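Local coordinates for structural polyprotein, VP3 (Israeli acute paralysis virus, PDB 5CDD) that is the VP3 capsid piece of the viral structural polyprotein and probably acts as a structural component of the shell, at residues Glu154-Pro159 against Asp186-Tyr191. Sequence-based numbering, arbitrary orientation.
Sequences EIFFEP and DNNYKY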
# COMPACT_ATOMS: atom_id res chain seq x y z
N GLU B 154 31.03 -49.91 39.26
CA GLU B 154 31.70 -49.06 38.29
C GLU B 154 30.89 -48.96 37.00
O GLU B 154 30.40 -49.97 36.49
CB GLU B 154 33.08 -49.62 37.97
CG GLU B 154 33.79 -48.96 36.80
CD GLU B 154 35.06 -49.69 36.40
OE1 GLU B 154 34.98 -50.90 36.09
OE2 GLU B 154 36.13 -49.05 36.38
N ILE B 155 30.76 -47.74 36.49
CA ILE B 155 30.02 -47.51 35.25
C ILE B 155 30.89 -46.61 34.38
O ILE B 155 31.08 -45.44 34.70
CB ILE B 155 28.67 -46.81 35.52
CG1 ILE B 155 27.86 -47.60 36.55
CG2 ILE B 155 27.89 -46.70 34.22
CD1 ILE B 155 27.58 -46.84 37.83
N PHE B 156 31.41 -47.15 33.29
CA PHE B 156 32.27 -46.38 32.40
C PHE B 156 31.72 -46.36 30.98
O PHE B 156 30.91 -47.20 30.61
CB PHE B 156 33.70 -46.93 32.43
CG PHE B 156 33.85 -48.30 31.82
CD1 PHE B 156 34.14 -48.44 30.46
CD2 PHE B 156 33.70 -49.44 32.60
CE1 PHE B 156 34.29 -49.71 29.89
CE2 PHE B 156 33.84 -50.71 32.03
CZ PHE B 156 34.14 -50.84 30.68
N PHE B 157 32.17 -45.38 30.20
CA PHE B 157 31.73 -45.24 28.82
C PHE B 157 32.85 -45.55 27.83
O PHE B 157 33.98 -45.08 27.96
CB PHE B 157 31.22 -43.82 28.56
CG PHE B 157 30.85 -43.56 27.12
CD1 PHE B 157 29.76 -44.21 26.55
CD2 PHE B 157 31.60 -42.70 26.33
CE1 PHE B 157 29.42 -44.01 25.21
CE2 PHE B 157 31.27 -42.49 24.99
CZ PHE B 157 30.19 -43.14 24.43
N GLU B 158 32.50 -46.36 26.82
CA GLU B 158 33.44 -46.75 25.78
C GLU B 158 32.84 -46.39 24.43
O GLU B 158 31.80 -46.92 24.03
CB GLU B 158 33.72 -48.25 25.87
CG GLU B 158 34.51 -48.84 24.70
CD GLU B 158 35.83 -48.14 24.45
OE1 GLU B 158 36.51 -47.77 25.43
OE2 GLU B 158 36.21 -47.97 23.27
N PRO B 159 33.48 -45.46 23.70
CA PRO B 159 32.99 -45.05 22.39
C PRO B 159 33.37 -46.05 21.31
O PRO B 159 34.40 -46.72 21.41
CB PRO B 159 33.68 -43.70 22.18
CG PRO B 159 35.01 -43.94 22.82
CD PRO B 159 34.64 -44.64 24.11
N ASP B 186 40.63 -47.59 32.93
CA ASP B 186 41.43 -46.62 33.66
C ASP B 186 41.39 -45.24 33.02
O ASP B 186 41.39 -44.22 33.71
CB ASP B 186 42.88 -47.09 33.73
CG ASP B 186 43.02 -48.45 34.39
OD1 ASP B 186 42.61 -48.60 35.56
OD2 ASP B 186 43.53 -49.38 33.73
N ASN B 187 41.34 -45.21 31.69
CA ASN B 187 41.31 -43.95 30.94
C ASN B 187 39.91 -43.54 30.50
O ASN B 187 39.70 -42.39 30.12
CB ASN B 187 42.21 -44.07 29.71
CG ASN B 187 43.67 -44.26 30.07
OD1 ASN B 187 44.46 -44.74 29.26
ND2 ASN B 187 44.03 -43.87 31.29
N ASN B 188 38.97 -44.47 30.55
CA ASN B 188 37.60 -44.19 30.15
C ASN B 188 36.86 -43.31 31.14
O ASN B 188 37.16 -43.32 32.33
CB ASN B 188 36.83 -45.49 29.96
CG ASN B 188 37.37 -46.33 28.83
OD1 ASN B 188 38.53 -46.73 28.84
ND2 ASN B 188 36.52 -46.60 27.85
N TYR B 189 35.90 -42.55 30.63
CA TYR B 189 35.08 -41.70 31.48
C TYR B 189 34.22 -42.65 32.30
O TYR B 189 33.58 -43.54 31.75
CB TYR B 189 34.18 -40.80 30.62
CG TYR B 189 34.80 -39.47 30.28
CD1 TYR B 189 34.90 -38.46 31.24
CD2 TYR B 189 35.28 -39.21 29.00
CE1 TYR B 189 35.47 -37.22 30.93
CE2 TYR B 189 35.85 -37.98 28.68
CZ TYR B 189 35.94 -36.99 29.64
OH TYR B 189 36.50 -35.77 29.33
N LYS B 190 34.21 -42.46 33.62
CA LYS B 190 33.43 -43.35 34.48
C LYS B 190 33.00 -42.73 35.80
O LYS B 190 33.39 -41.62 36.15
CB LYS B 190 34.22 -44.62 34.76
CG LYS B 190 35.55 -44.38 35.46
CD LYS B 190 36.25 -45.69 35.78
CE LYS B 190 37.61 -45.43 36.41
NZ LYS B 190 38.50 -44.65 35.50
N TYR B 191 32.19 -43.49 36.53
CA TYR B 191 31.70 -43.10 37.84
C TYR B 191 31.65 -44.34 38.71
O TYR B 191 31.24 -45.41 38.26
CB TYR B 191 30.29 -42.50 37.75
CG TYR B 191 29.73 -42.12 39.10
CD1 TYR B 191 30.20 -40.99 39.77
CD2 TYR B 191 28.78 -42.91 39.73
CE1 TYR B 191 29.73 -40.66 41.03
CE2 TYR B 191 28.31 -42.59 41.00
CZ TYR B 191 28.79 -41.47 41.65
OH TYR B 191 28.33 -41.14 42.90
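The amide of Asn188 reaches across to strand 154-159 and spends its ND2 on two hydrogen bonds. One acceptor is Phe157 O, 3.0 Å from Asn188 ND2, with the donor above the carbonyl plane; the other is Glu158 OE1, met on the anti side at 2.7 Å from Asn188 ND2. Both lie close to the amide plane. Glu158 has its CG anti to the backbone N, then bends at chi2 (55°), bringing OE1 back to the amide. OE1 also accepts Tyr195 N of a neighbouring capsid protein chain, where OE2 forms a salt bridge with Arg196 and a hydrogen bond with Thr194 OG1. The Phe156 ring approaches the amide obliquely, planes 79° apart, with Phe156 CD1 4.0 Å from Asn188 ND2. The strands run antiparallel (163°): reciprocal hydrogen bonds join Ile155 N to Tyr191 O (3.0 Å) and Tyr191 N to Ile155 O (2.9 Å). Strand 189-194 ends the order 90-92, 236-247, 150-159, 189-194 in the jelly-roll domain expected of a picornavirus-like capsid protein. Phe156 CB and Lys190 CB lie 3.3 Å apart. Lys190 CD passes Glu154 OE2 at 3.4 Å, but Lys190 NZ hydrogen-bonds Ser185 O, Glu154 OE2 hydrogen-bonds Ser185 OG, and Glu154 OE1 salt-bridges Arg241.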